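Local coordinates for protein U4/U6 snRNA-associated-splicing factor PRP24 (Saccharomyces cerevisiae, PDB 4N0T) that binds U6 small nuclear RNA, anneals it with U4 RNA and acts as a recycling factor of the spliceosome, at residues Thr170-Ala173 and Gly177-Ile180; Glu192-Glu197 and Ser243-Arg248; Glu200-Ile205 and Ala237-Arg242. One frame throughout, in Å; residues are numbered along the deposited sequence.

Contact 1 of 3, residues Thr170-Ala173 and Gly177-Ile180. With nucleotides of chain B.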
ATOM      1  N   THR A 170       0.393  -7.715  12.864  1.00 18.60           N
ATOM      2  CA  THR A 170      -0.303  -7.717  14.150  1.00 19.26           C
ATOM      3  C   THR A 170      -1.740  -8.207  13.995  1.00 20.28           C
ATOM      4  O   THR A 170      -2.364  -8.635  14.976  1.00 20.49           O
ATOM      5  CB  THR A 170      -0.257  -6.338  14.839  1.00 19.70           C
ATOM      6  OG1 THR A 170      -1.012  -5.389  14.078  1.00 18.55           O
ATOM      7  CG2 THR A 170       1.191  -5.855  15.007  1.00 21.34           C
ATOM      8  N   ASP A 171      -2.259  -8.160  12.765  1.00 16.99           N
ATOM      9  CA  ASP A 171      -3.607  -8.631  12.467  1.00 16.19           C
ATOM     10  C   ASP A 171      -3.608 -10.018  11.821  1.00 18.42           C
ATOM     11  O   ASP A 171      -4.588 -10.407  11.174  1.00 18.74           O
ATOM     12  CB  ASP A 171      -4.352  -7.627  11.561  1.00 17.16           C
ATOM     13  CG  ASP A 171      -3.634  -7.391  10.234  1.00 19.09           C
ATOM     14  OD1 ASP A 171      -2.579  -8.019  10.008  1.00 16.38           O
ATOM     15  OD2 ASP A 171      -4.140  -6.598   9.400  1.00 19.95           O
ATOM     16  N   SER A 172      -2.527 -10.776  12.001  1.00 15.20           N
ATOM     17  CA  SER A 172      -2.367 -12.019  11.251  1.00 15.36           C
ATOM     18  C   SER A 172      -3.421 -13.072  11.598  1.00 16.54           C
ATOM     19  O   SER A 172      -3.768 -13.902  10.759  1.00 18.64           O
ATOM     20  CB  SER A 172      -0.979 -12.612  11.471  1.00 20.45           C
ATOM     21  OG  SER A 172      -0.751 -12.819  12.848  1.00 25.43           O
ATOM     22  N   ALA A 173      -3.929 -13.030  12.822  1.00 18.06           N
ATOM     23  CA  ALA A 173      -4.908 -14.045  13.241  1.00 21.16           C
ATOM     24  C   ALA A 173      -6.156 -13.992  12.357  1.00 18.79           C
ATOM     25  O   ALA A 173      -6.703 -15.031  11.963  1.00 20.10           O
ATOM     26  CB  ALA A 173      -5.262 -13.881  14.727  1.00 22.99           C
ATOM     27  N   GLY A 177      -7.589 -16.907   9.504  1.00 22.56           N
ATOM     28  CA  GLY A 177      -8.870 -17.555   9.734  1.00 21.50           C
ATOM     29  C   GLY A 177      -9.006 -18.072  11.146  1.00 22.02           C
ATOM     30  O   GLY A 177      -9.727 -19.044  11.386  1.00 21.85           O
ATOM     31  N   ARG A 178      -8.316 -17.431  12.086  1.00 16.99           N
ATOM     32  CA  ARG A 178      -8.341 -17.906  13.474  1.00 16.98           C
ATOM     33  C   ARG A 178      -9.221 -17.065  14.387  1.00 18.60           C
ATOM     34  O   ARG A 178      -9.330 -17.357  15.580  1.00 15.80           O
ATOM     35  CB  ARG A 178      -6.923 -17.926  14.047  1.00 17.34           C
ATOM     36  CG  ARG A 178      -6.014 -18.911  13.355  1.00 21.44           C
ATOM     37  CD  ARG A 178      -4.698 -19.071  14.094  1.00 21.70           C
ATOM     38  NE  ARG A 178      -3.772 -17.942  13.968  1.00 20.46           N
ATOM     39  CZ  ARG A 178      -3.446 -17.135  14.972  1.00 20.44           C
ATOM     40  NH1 ARG A 178      -4.005 -17.296  16.168  1.00 20.84           N
ATOM     41  NH2 ARG A 178      -2.568 -16.159  14.792  1.00 25.82           N
ATOM     42  N   GLU A 179      -9.815 -16.001  13.844  1.00 15.99           N
ATOM     43  CA  GLU A 179     -10.611 -15.087  14.656  1.00 14.03           C
ATOM     44  C   GLU A 179     -12.084 -15.208  14.317  1.00 18.15           C
ATOM     45  O   GLU A 179     -12.475 -15.076  13.148  1.00 17.91           O
ATOM     46  CB  GLU A 179     -10.166 -13.624  14.451  1.00 16.76           C
ATOM     47  CG  GLU A 179     -10.953 -12.648  15.347  1.00 16.00           C
ATOM     48  CD  GLU A 179     -10.619 -11.187  15.067  1.00 18.76           C
ATOM     49  OE1 GLU A 179     -10.491 -10.827  13.874  1.00 20.84           O
ATOM     50  OE2 GLU A 179     -10.470 -10.397  16.035  1.00 17.74           O
ATOM     51  N   ILE A 180     -12.911 -15.450  15.330  1.00 15.57           N
ATOM     52  CA  ILE A 180     -14.350 -15.461  15.116  1.00 12.88           C
ATOM     53  C   ILE A 180     -14.958 -14.162  15.637  1.00 14.66           C
ATOM     54  O   ILE A 180     -14.387 -13.491  16.528  1.00 15.41           O
ATOM     55  CB  ILE A 180     -15.052 -16.672  15.784  1.00 13.55           C
ATOM     56  CG1 ILE A 180     -14.777 -16.700  17.288  1.00 14.68           C
ATOM     57  CG2 ILE A 180     -14.590 -17.978  15.121  1.00 18.16           C
ATOM     58  CD1 ILE A 180     -15.718 -17.663  18.065  1.00 14.08           C
TER
ATOM     59  P     C B  19       0.879  -2.524   5.006  1.00 13.38           P
ATOM     60  OP1   C B  19       1.138  -2.517   3.550  1.00 13.84           O
ATOM     61  OP2   C B  19      -0.458  -2.932   5.530  1.00 12.83           O
ATOM     62  O5'   C B  19       1.913  -3.463   5.773  1.00 12.13           O
ATOM     63  C5'   C B  19       3.306  -3.359   5.503  1.00 12.02           C
ATOM     64  C4'   C B  19       4.095  -4.172   6.488  1.00 13.04           C
ATOM     65  O4'   C B  19       3.920  -3.620   7.822  1.00 14.96           O
ATOM     66  C3'   C B  19       3.626  -5.609   6.632  1.00 13.34           C
ATOM     67  O3'   C B  19       4.124  -6.436   5.600  1.00 13.84           O
ATOM     68  C2'   C B  19       4.114  -5.971   8.019  1.00 14.71           C
ATOM     69  O2'   C B  19       5.522  -6.184   7.997  1.00 15.96           O
ATOM     70  C1'   C B  19       3.837  -4.666   8.762  1.00 14.11           C
ATOM     71  N1    C B  19       2.469  -4.651   9.346  1.00 13.30           N
ATOM     72  C2    C B  19       2.293  -5.302  10.568  1.00 15.67           C
ATOM     73  O2    C B  19       3.281  -5.868  11.082  1.00 16.14           O
ATOM     74  N3    C B  19       1.067  -5.306  11.136  1.00 15.57           N
ATOM     75  C4    C B  19       0.039  -4.688  10.530  1.00 17.37           C
ATOM     76  N4    C B  19      -1.165  -4.724  11.137  1.00 15.65           N
ATOM     77  C5    C B  19       0.186  -4.009   9.282  1.00 14.31           C
ATOM     78  C6    C B  19       1.416  -4.021   8.730  1.00 12.52           C
ATOM     79  P     C B  14     -12.869  -1.587  14.456  1.00 21.47           P
ATOM     80  OP1   C B  14     -13.558  -0.263  14.510  1.00 21.24           O
ATOM     81  OP2   C B  14     -11.770  -1.807  13.470  1.00 25.06           O
ATOM     82  O5'   C B  14     -12.247  -1.932  15.878  1.00 20.47           O
ATOM     83  C5'   C B  14     -12.985  -1.732  17.082  1.00 16.63           C
ATOM     84  C4'   C B  14     -12.785  -2.875  18.043  1.00 19.80           C
ATOM     85  O4'   C B  14     -13.336  -4.081  17.457  1.00 19.03           O
ATOM     86  C3'   C B  14     -11.341  -3.253  18.358  1.00 23.71           C
ATOM     87  O3'   C B  14     -10.756  -2.455  19.366  1.00 28.44           O
ATOM     88  C2'   C B  14     -11.464  -4.707  18.774  1.00 20.69           C
ATOM     89  O2'   C B  14     -12.003  -4.794  20.092  1.00 21.99           O
ATOM     90  C1'   C B  14     -12.553  -5.194  17.829  1.00 18.87           C
ATOM     91  N1    C B  14     -12.061  -5.881  16.607  1.00 18.20           N
ATOM     92  C2    C B  14     -11.494  -7.147  16.757  1.00 15.23           C
ATOM     93  O2    C B  14     -11.343  -7.614  17.901  1.00 16.54           O
ATOM     94  N3    C B  14     -11.113  -7.834  15.665  1.00 17.70           N
ATOM     95  C4    C B  14     -11.279  -7.316  14.446  1.00 15.94           C
ATOM     96  N4    C B  14     -10.875  -8.069  13.424  1.00 16.85           N
ATOM     97  C5    C B  14     -11.874  -6.030  14.246  1.00 18.28           C
ATOM     98  C6    C B  14     -12.261  -5.363  15.352  1.00 19.25           C
TER
HETATM   99  O   HOH W   1       0.082 -15.439  13.223  1.00 36.47           O
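A Schellman motif closes the short helix 172-175, and Ala173 is bonded from beyond it by Arg178, on a part of the chain where both segments also read cytosines of the bound RNA. Gly177 has a positive phi of 79°, which turns the chain so that Arg178 N donates to Ala173 O at 2.9 Å, a nearly straight bond. The side chain of Arg178 then doubles back over the helix: its chain bends at chi3 (-74°), and the guanidinium lays one face on Ala173, with NH2 3.5 Å from Ala173 CB. NH1 forms a salt bridge with Glu206 and NE one with Glu176. A water joined to Ser172 OG also takes a weak bond from Arg178 NH2, while the hydroxyl has a protein partner in Arg169 O. Replacing Arg178 by an alanine would probably uncover this side of Ala173 and deprive Glu206 and Glu176 of their salt-bridge partner.

Thr170 meets the Watson-Crick edge of C19 of chain B with two groups: its backbone N donates to N3 at 3.0 Å, and its OG1 accepts from N4. Glu179, CG anti to the backbone N (chi1 -177°) and extended beyond, presents its carboxylate to another cytosine. Glu179 OE1 takes a bond from N4 of C14 of chain B at 2.8 Å and is bonded by Thr174; Glu179 OE2 lies 2.7 Å from N3 of that cytosine. Both are ordinarily acceptors, so a shared proton is one possible explanation. The contact sits where helix 172-175 leads into strand 179-185, with Ala173 and Arg178 resting on Val227 of the adjoining strand 222-228.

Contact 2 of 3, residues Glu192-Glu197 and Ser243-Arg248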
ATOM      1  N   GLU A 192     -16.317 -11.890  29.340  1.00 22.97           N
ATOM      2  CA  GLU A 192     -15.190 -12.677  28.862  1.00 19.86           C
ATOM      3  C   GLU A 192     -15.144 -14.067  29.481  1.00 23.25           C
ATOM      4  O   GLU A 192     -14.852 -15.051  28.789  1.00 24.11           O
ATOM      5  CB  GLU A 192     -13.883 -11.937  29.114  1.00 23.72           C
ATOM      6  CG  GLU A 192     -12.689 -12.687  28.602  1.00 27.97           C
ATOM      7  CD  GLU A 192     -11.440 -11.860  28.614  1.00 32.84           C
ATOM      8  OE1 GLU A 192     -11.548 -10.611  28.615  1.00 33.61           O
ATOM      9  OE2 GLU A 192     -10.347 -12.464  28.607  1.00 34.87           O
ATOM     10  N   ASN A 193     -15.447 -14.151  30.776  1.00 25.25           N
ATOM     11  CA  ASN A 193     -15.442 -15.439  31.466  1.00 24.82           C
ATOM     12  C   ASN A 193     -16.455 -16.396  30.862  1.00 18.13           C
ATOM     13  O   ASN A 193     -16.146 -17.560  30.629  1.00 22.44           O
ATOM     14  CB  ASN A 193     -15.713 -15.272  32.962  1.00 30.73           C
ATOM     15  CG  ASN A 193     -14.602 -14.527  33.675  1.00 36.01           C
ATOM     16  OD1 ASN A 193     -13.486 -14.418  33.165  1.00 35.59           O
ATOM     17  ND2 ASN A 193     -14.905 -14.009  34.865  1.00 41.36           N
ATOM     18  N   LEU A 194     -17.660 -15.892  30.608  1.00 20.76           N
ATOM     19  CA  LEU A 194     -18.719 -16.706  30.014  1.00 21.76           C
ATOM     20  C   LEU A 194     -18.354 -17.157  28.603  1.00 18.01           C
ATOM     21  O   LEU A 194     -18.551 -18.325  28.252  1.00 19.52           O
ATOM     22  CB  LEU A 194     -20.046 -15.936  30.017  1.00 25.63           C
ATOM     23  CG  LEU A 194     -21.336 -16.573  29.481  1.00 36.03           C
ATOM     24  CD1 LEU A 194     -21.553 -16.260  28.017  1.00 43.06           C
ATOM     25  CD2 LEU A 194     -21.386 -18.078  29.703  1.00 41.13           C
ATOM     26  N   LEU A 195     -17.798 -16.243  27.809  1.00 20.19           N
ATOM     27  CA  LEU A 195     -17.389 -16.570  26.447  1.00 16.24           C
ATOM     28  C   LEU A 195     -16.283 -17.621  26.445  1.00 18.94           C
ATOM     29  O   LEU A 195     -16.335 -18.586  25.672  1.00 16.73           O
ATOM     30  CB  LEU A 195     -16.936 -15.310  25.697  1.00 17.37           C
ATOM     31  CG  LEU A 195     -18.092 -14.329  25.500  1.00 20.43           C
ATOM     32  CD1 LEU A 195     -17.627 -13.028  24.858  1.00 22.26           C
ATOM     33  CD2 LEU A 195     -19.203 -14.977  24.656  1.00 20.78           C
ATOM     34  N   ARG A 196     -15.295 -17.452  27.326  1.00 20.41           N
ATOM     35  CA  ARG A 196     -14.235 -18.453  27.474  1.00 22.51           C
ATOM     36  C   ARG A 196     -14.811 -19.812  27.839  1.00 20.39           C
ATOM     37  O   ARG A 196     -14.461 -20.820  27.219  1.00 21.35           O
ATOM     38  CB  ARG A 196     -13.215 -18.035  28.542  1.00 24.33           C
ATOM     39  CG  ARG A 196     -12.309 -16.912  28.104  1.00 33.97           C
ATOM     40  CD  ARG A 196     -11.201 -16.579  29.105  1.00 38.35           C
ATOM     41  NE  ARG A 196     -10.314 -15.537  28.578  1.00 37.63           N
ATOM     42  CZ  ARG A 196      -9.259 -15.782  27.807  1.00 34.44           C
ATOM     43  NH1 ARG A 196      -8.959 -17.035  27.476  1.00 35.55           N
ATOM     44  NH2 ARG A 196      -8.509 -14.781  27.362  1.00 35.33           N
ATOM     45  N   GLU A 197     -15.694 -19.837  28.836  1.00 20.27           N
ATOM     46  CA  GLU A 197     -16.303 -21.097  29.272  1.00 22.92           C
ATOM     47  C   GLU A 197     -17.072 -21.769  28.141  1.00 22.08           C
ATOM     48  O   GLU A 197     -17.081 -22.994  28.032  1.00 23.19           O
ATOM     49  CB  GLU A 197     -17.248 -20.863  30.453  1.00 29.69           C
ATOM     50  CG  GLU A 197     -16.560 -20.447  31.741  1.00 43.50           C
ATOM     51  CD  GLU A 197     -17.536 -19.884  32.764  1.00 56.21           C
ATOM     52  OE1 GLU A 197     -17.084 -19.467  33.854  1.00 60.84           O
ATOM     53  OE2 GLU A 197     -18.756 -19.854  32.473  1.00 60.15           O
ATOM     54  N   SER A 243     -26.799 -20.955  17.799  1.00 23.50           N
ATOM     55  CA  SER A 243     -27.033 -21.648  19.063  1.00 23.33           C
ATOM     56  C   SER A 243     -27.567 -20.683  20.117  1.00 25.58           C
ATOM     57  O   SER A 243     -27.483 -19.454  19.958  1.00 22.60           O
ATOM     58  CB  SER A 243     -25.758 -22.334  19.559  1.00 22.43           C
ATOM     59  OG  SER A 243     -24.887 -21.393  20.159  1.00 25.62           O
ATOM     60  N   LEU A 244     -28.157 -21.233  21.177  1.00 22.75           N
ATOM     61  CA  LEU A 244     -28.624 -20.425  22.291  1.00 20.78           C
ATOM     62  C   LEU A 244     -27.536 -20.280  23.343  1.00 25.43           C
ATOM     63  O   LEU A 244     -26.892 -21.263  23.725  1.00 27.40           O
ATOM     64  CB  LEU A 244     -29.869 -21.057  22.949  1.00 22.77           C
ATOM     65  CG  LEU A 244     -31.203 -20.873  22.226  1.00 31.19           C
ATOM     66  CD1 LEU A 244     -32.311 -21.672  22.911  1.00 35.89           C
ATOM     67  CD2 LEU A 244     -31.582 -19.411  22.202  1.00 33.59           C
ATOM     68  N   LEU A 245     -27.326 -19.045  23.785  1.00 22.65           N
ATOM     69  CA  LEU A 245     -26.550 -18.745  24.981  1.00 25.16           C
ATOM     70  C   LEU A 245     -27.515 -18.086  25.935  1.00 31.19           C
ATOM     71  O   LEU A 245     -27.982 -16.973  25.679  1.00 31.12           O
ATOM     72  CB  LEU A 245     -25.420 -17.764  24.671  1.00 31.87           C
ATOM     73  CG  LEU A 245     -23.996 -18.288  24.526  1.00 31.15           C
ATOM     74  CD1 LEU A 245     -22.986 -17.139  24.573  1.00 29.84           C
ATOM     75  CD2 LEU A 245     -23.692 -19.321  25.596  1.00 30.46           C
ATOM     76  N   GLY A 246     -27.826 -18.759  27.038  1.00 33.38           N
ATOM     77  CA  GLY A 246     -28.928 -18.320  27.870  1.00 38.47           C
ATOM     78  C   GLY A 246     -30.183 -18.296  27.018  1.00 32.92           C
ATOM     79  O   GLY A 246     -30.523 -19.297  26.385  1.00 30.99           O
ATOM     80  N   ASN A 247     -30.857 -17.151  26.965  1.00 32.48           N
ATOM     81  CA  ASN A 247     -32.059 -17.039  26.140  1.00 38.91           C
ATOM     82  C   ASN A 247     -31.824 -16.230  24.868  1.00 32.39           C
ATOM     83  O   ASN A 247     -32.757 -15.703  24.259  1.00 29.87           O
ATOM     84  CB  ASN A 247     -33.207 -16.435  26.948  1.00 48.11           C
ATOM     85  CG  ASN A 247     -32.806 -15.163  27.654  1.00 54.43           C
ATOM     86  OD1 ASN A 247     -32.007 -14.379  27.139  1.00 56.01           O
ATOM     87  ND2 ASN A 247     -33.346 -14.956  28.849  1.00 59.11           N
ATOM     88  N   ARG A 248     -30.571 -16.145  24.451  1.00 26.39           N
ATOM     89  CA  ARG A 248     -30.238 -15.334  23.296  1.00 23.00           C
ATOM     90  C   ARG A 248     -29.637 -16.210  22.195  1.00 21.27           C
ATOM     91  O   ARG A 248     -28.706 -16.983  22.445  1.00 23.33           O
ATOM     92  CB  ARG A 248     -29.273 -14.232  23.742  1.00 28.54           C
ATOM     93  CG  ARG A 248     -28.871 -13.259  22.672  1.00 26.21           C
ATOM     94  CD  ARG A 248     -30.048 -12.454  22.143  1.00 25.61           C
ATOM     95  NE  ARG A 248     -30.513 -11.369  23.016  1.00 22.54           N
ATOM     96  CZ  ARG A 248     -30.070 -10.110  22.961  1.00 24.84           C
ATOM     97  NH1 ARG A 248     -29.103  -9.764  22.112  1.00 19.46           N
ATOM     98  NH2 ARG A 248     -30.580  -9.191  23.769  1.00 27.43           N
TER
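Leu194 and Leu245 meet with no flat group between them; the flat groups of this contact pair within segment 192-197 of helix 192-199 instead. There the guanidinium of Arg196 has Glu192 OE2 at its edge and in its plane, gripped side-on in a salt bridge by NE at 3.1 Å and by NH2 at 3.2 Å. This oxygen meets NE with its anti lone pair, while NH2 comes from the same anti side but 23° out of the carboxylate plane. Beyond the helix, Arg196 packs on Ile205 and Ile208 of strand 205-209.

The touch across the segments is wholly apolar and small. Leu194 and Leu245 reach toward each other tip to tip, CD1 against CD1 at 3.8 Å. With CG anti to the backbone N (chi1 -178°), Leu194 projects out from the helix to its partner, whereas Leu245 takes an unusual chi1 of -102°. Leu195 approaches more loosely: its CD2 stands 4.4 Å from Leu245 CD1, and its side chain also packs on Ala224 and Met226 of strand 222-228. Leu245 also touches Leu189 and Ile250.

Leu245 opens a type II' turn that runs to Arg248. Gly246 supplies the positive phi, and the end residues exchange two backbone bonds. Such a tight hairpin, bringing a short extra edge strand beside the last strand and against the first helix, is an elaboration known in RNA recognition motifs.

Contact 3 of 3, residues Glu200-Ile205 and Ala237-Arg242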
ATOM      1  N   GLU A 200     -13.991 -22.537  24.996  1.00 17.98           N
ATOM      2  CA  GLU A 200     -12.648 -23.115  25.178  1.00 19.06           C
ATOM      3  C   GLU A 200     -12.576 -24.615  24.872  1.00 20.10           C
ATOM      4  O   GLU A 200     -11.495 -25.145  24.619  1.00 20.38           O
ATOM      5  CB  GLU A 200     -12.100 -22.855  26.579  1.00 21.18           C
ATOM      6  CG  GLU A 200     -12.879 -23.603  27.656  1.00 23.03           C
ATOM      7  CD  GLU A 200     -12.485 -23.191  29.057  1.00 30.20           C
ATOM      8  OE1 GLU A 200     -11.481 -22.475  29.214  1.00 36.17           O
ATOM      9  OE2 GLU A 200     -13.200 -23.579  30.005  1.00 29.45           O
ATOM     10  N   GLY A 201     -13.724 -25.286  24.876  1.00 19.89           N
ATOM     11  CA  GLY A 201     -13.783 -26.684  24.478  1.00 21.51           C
ATOM     12  C   GLY A 201     -13.314 -26.933  23.051  1.00 25.47           C
ATOM     13  O   GLY A 201     -12.810 -28.013  22.732  1.00 21.29           O
ATOM     14  N   PHE A 202     -13.486 -25.935  22.179  1.00 18.73           N
ATOM     15  CA  PHE A 202     -13.102 -26.093  20.781  1.00 20.82           C
ATOM     16  C   PHE A 202     -11.586 -26.050  20.573  1.00 18.74           C
ATOM     17  O   PHE A 202     -11.076 -26.599  19.599  1.00 21.12           O
ATOM     18  CB  PHE A 202     -13.778 -25.011  19.924  1.00 19.21           C
ATOM     19  CG  PHE A 202     -15.261 -25.177  19.813  1.00 16.65           C
ATOM     20  CD1 PHE A 202     -15.801 -26.179  19.012  1.00 18.14           C
ATOM     21  CD2 PHE A 202     -16.121 -24.356  20.524  1.00 18.66           C
ATOM     22  CE1 PHE A 202     -17.163 -26.346  18.912  1.00 17.58           C
ATOM     23  CE2 PHE A 202     -17.490 -24.520  20.430  1.00 21.50           C
ATOM     24  CZ  PHE A 202     -18.015 -25.514  19.619  1.00 22.52           C
ATOM     25  N   GLY A 203     -10.873 -25.398  21.484  1.00 19.27           N
ATOM     26  CA  GLY A 203      -9.428 -25.245  21.353  1.00 23.31           C
ATOM     27  C   GLY A 203      -8.908 -24.084  22.181  1.00 19.98           C
ATOM     28  O   GLY A 203      -9.690 -23.301  22.718  1.00 20.62           O
ATOM     29  N   SER A 204      -7.586 -23.963  22.292  1.00 21.17           N
ATOM     30  CA  SER A 204      -6.985 -22.898  23.092  1.00 20.45           C
ATOM     31  C   SER A 204      -7.334 -21.514  22.553  1.00 20.83           C
ATOM     32  O   SER A 204      -7.168 -21.250  21.362  1.00 22.86           O
ATOM     33  CB  SER A 204      -5.458 -23.042  23.117  1.00 26.66           C
ATOM     34  OG  SER A 204      -5.071 -24.242  23.764  1.00 33.78           O
ATOM     35  N   ILE A 205      -7.798 -20.644  23.439  1.00 19.57           N
ATOM     36  CA  ILE A 205      -8.138 -19.271  23.074  1.00 22.14           C
ATOM     37  C   ILE A 205      -6.943 -18.351  23.315  1.00 26.59           C
ATOM     38  O   ILE A 205      -6.440 -18.233  24.436  1.00 28.12           O
ATOM     39  CB  ILE A 205      -9.344 -18.774  23.878  1.00 17.66           C
ATOM     40  CG1 ILE A 205     -10.586 -19.581  23.506  1.00 22.81           C
ATOM     41  CG2 ILE A 205      -9.588 -17.286  23.616  1.00 20.89           C
ATOM     42  CD1 ILE A 205     -11.752 -19.363  24.459  1.00 23.03           C
ATOM     43  N   ALA A 237     -15.611 -23.973  15.974  1.00 17.98           N
ATOM     44  CA  ALA A 237     -16.383 -23.066  16.830  1.00 17.44           C
ATOM     45  C   ALA A 237     -17.560 -22.418  16.074  1.00 16.01           C
ATOM     46  O   ALA A 237     -18.508 -21.917  16.690  1.00 16.97           O
ATOM     47  CB  ALA A 237     -15.466 -21.992  17.441  1.00 15.22           C
ATOM     48  N   LEU A 238     -17.514 -22.446  14.741  1.00 16.44           N
ATOM     49  CA  LEU A 238     -18.610 -21.897  13.943  1.00 20.00           C
ATOM     50  C   LEU A 238     -19.906 -22.677  14.131  1.00 20.67           C
ATOM     51  O   LEU A 238     -20.996 -22.178  13.820  1.00 19.00           O
ATOM     52  CB  LEU A 238     -18.234 -21.839  12.460  1.00 18.29           C
ATOM     53  CG  LEU A 238     -17.014 -20.993  12.116  1.00 20.94           C
ATOM     54  CD1 LEU A 238     -16.722 -21.065  10.620  1.00 24.32           C
ATOM     55  CD2 LEU A 238     -17.195 -19.539  12.581  1.00 21.56           C
ATOM     56  N   GLN A 239     -19.809 -23.892  14.664  1.00 23.11           N
ATOM     57  CA  GLN A 239     -21.014 -24.666  14.977  1.00 25.09           C
ATOM     58  C   GLN A 239     -21.868 -23.981  16.036  1.00 20.69           C
ATOM     59  O   GLN A 239     -23.045 -24.311  16.203  1.00 21.51           O
ATOM     60  CB  GLN A 239     -20.641 -26.058  15.486  1.00 27.76           C
ATOM     61  CG  GLN A 239     -19.959 -26.965  14.480  1.00 30.62           C
ATOM     62  CD  GLN A 239     -19.436 -28.221  15.150  1.00 37.96           C
ATOM     63  OE1 GLN A 239     -20.118 -29.249  15.194  1.00 45.34           O
ATOM     64  NE2 GLN A 239     -18.230 -28.137  15.707  1.00 35.23           N
ATOM     65  N   MET A 240     -21.274 -23.041  16.767  1.00 18.29           N
ATOM     66  CA  MET A 240     -22.022 -22.265  17.749  1.00 15.82           C
ATOM     67  C   MET A 240     -22.956 -21.228  17.105  1.00 18.93           C
ATOM     68  O   MET A 240     -23.771 -20.615  17.799  1.00 18.45           O
ATOM     69  CB  MET A 240     -21.070 -21.576  18.739  1.00 17.06           C
ATOM     70  CG  MET A 240     -20.319 -22.524  19.655  1.00 18.83           C
ATOM     71  SD  MET A 240     -21.391 -23.079  20.994  1.00 22.53           S
ATOM     72  CE  MET A 240     -21.277 -21.641  22.065  1.00 22.02           C
ATOM     73  N   ASN A 241     -22.828 -21.022  15.793  1.00 18.58           N
ATOM     74  CA  ASN A 241     -23.725 -20.114  15.063  1.00 20.71           C
ATOM     75  C   ASN A 241     -25.173 -20.596  15.177  1.00 24.67           C
ATOM     76  O   ASN A 241     -25.451 -21.787  14.987  1.00 24.38           O
ATOM     77  CB  ASN A 241     -23.319 -20.028  13.590  1.00 22.55           C
ATOM     78  CG  ASN A 241     -24.085 -18.960  12.831  1.00 23.57           C
ATOM     79  OD1 ASN A 241     -24.256 -17.833  13.311  1.00 22.80           O
ATOM     80  ND2 ASN A 241     -24.560 -19.314  11.643  1.00 24.03           N
ATOM     81  N   ARG A 242     -26.071 -19.668  15.505  1.00 20.87           N
ATOM     82  CA  ARG A 242     -27.509 -19.938  15.697  1.00 24.35           C
ATOM     83  C   ARG A 242     -27.810 -20.728  16.968  1.00 25.63           C
ATOM     84  O   ARG A 242     -28.960 -21.119  17.205  1.00 25.57           O
ATOM     85  CB  ARG A 242     -28.120 -20.654  14.488  1.00 28.40           C
ATOM     86  CG  ARG A 242     -27.873 -19.961  13.164  1.00 38.78           C
ATOM     87  CD  ARG A 242     -29.005 -19.018  12.836  1.00 50.91           C
ATOM     88  NE  ARG A 242     -29.616 -19.355  11.555  1.00 58.03           N
ATOM     89  CZ  ARG A 242     -30.923 -19.340  11.319  1.00 59.52           C
ATOM     90  NH1 ARG A 242     -31.770 -19.003  12.284  1.00 58.96           N
ATOM     91  NH2 ARG A 242     -31.383 -19.665  10.119  1.00 60.14           N
TER
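Phe202 and Ala237 form the tight part of this contact. Ala237 CA stands almost exactly over the middle of the phenyl ring, 3.7 Å from its centroid and 5° off the normal, a CH-pi contact. Ala237 CB lies against the CD2 side of the same face, at 3.9 Å. Met240 crosses obliquely near the ring's far end, its CG 3.5 Å from Phe202 CE2. The bend at chi2 (-78°) puts Met240 SD beside the ring edge, 5.4 Å from the Phe202 centroid, a Met-aromatic contact. Phe199, at the end of helix 192-199, touches Ala237 and Met240 as well, adding a second aromatic group to this region.

Toward solvent the packing thins out. Gln239 is exposed and brings only NE2 near the ring, at its edge and 3.8 Å from Phe202 CE1, with the amide plane turned 62° from the ring. That nitrogen is hydrogen-bonded to Arg236 O. No hydrogen bond joins the two segments, although Phe202 O is bonded by Ser233 on helix 231-237.

Right after the phenylalanine, Gly203 has backbone angles that call for glycine and turns the chain toward strand 205-209. Closing the ends of the two helices on each other in this way, through Phe202 after the first and, on the second, Ala237 with the 3-10 segment that follows, fits the two-helix layer of an RNA recognition motif.

The three contacts run round the third RNA recognition motif, whose sheet has the strand order 2-3-1-5-4. Contact 1 comes first in the chain, at the entry to the central strand 179-185. Contact 2 joins the following helix 192-199 to the edge strand 244-245, and contact 3 falls between its two segments in sequence, tying the ends of helices 192-199 and 231-237. Centres of contacts 2 and 3 are 11 Å apart, and they touch through Arg196 and Ile205; the centre of contact 1 is 15 Å from that of contact 3, which it touches through Ile180 and Leu238, and 21 Å from that of contact 2. Contact 1 thus places base-contacting residues at the central strand's start, while the others pack the domain's helices and edge strand.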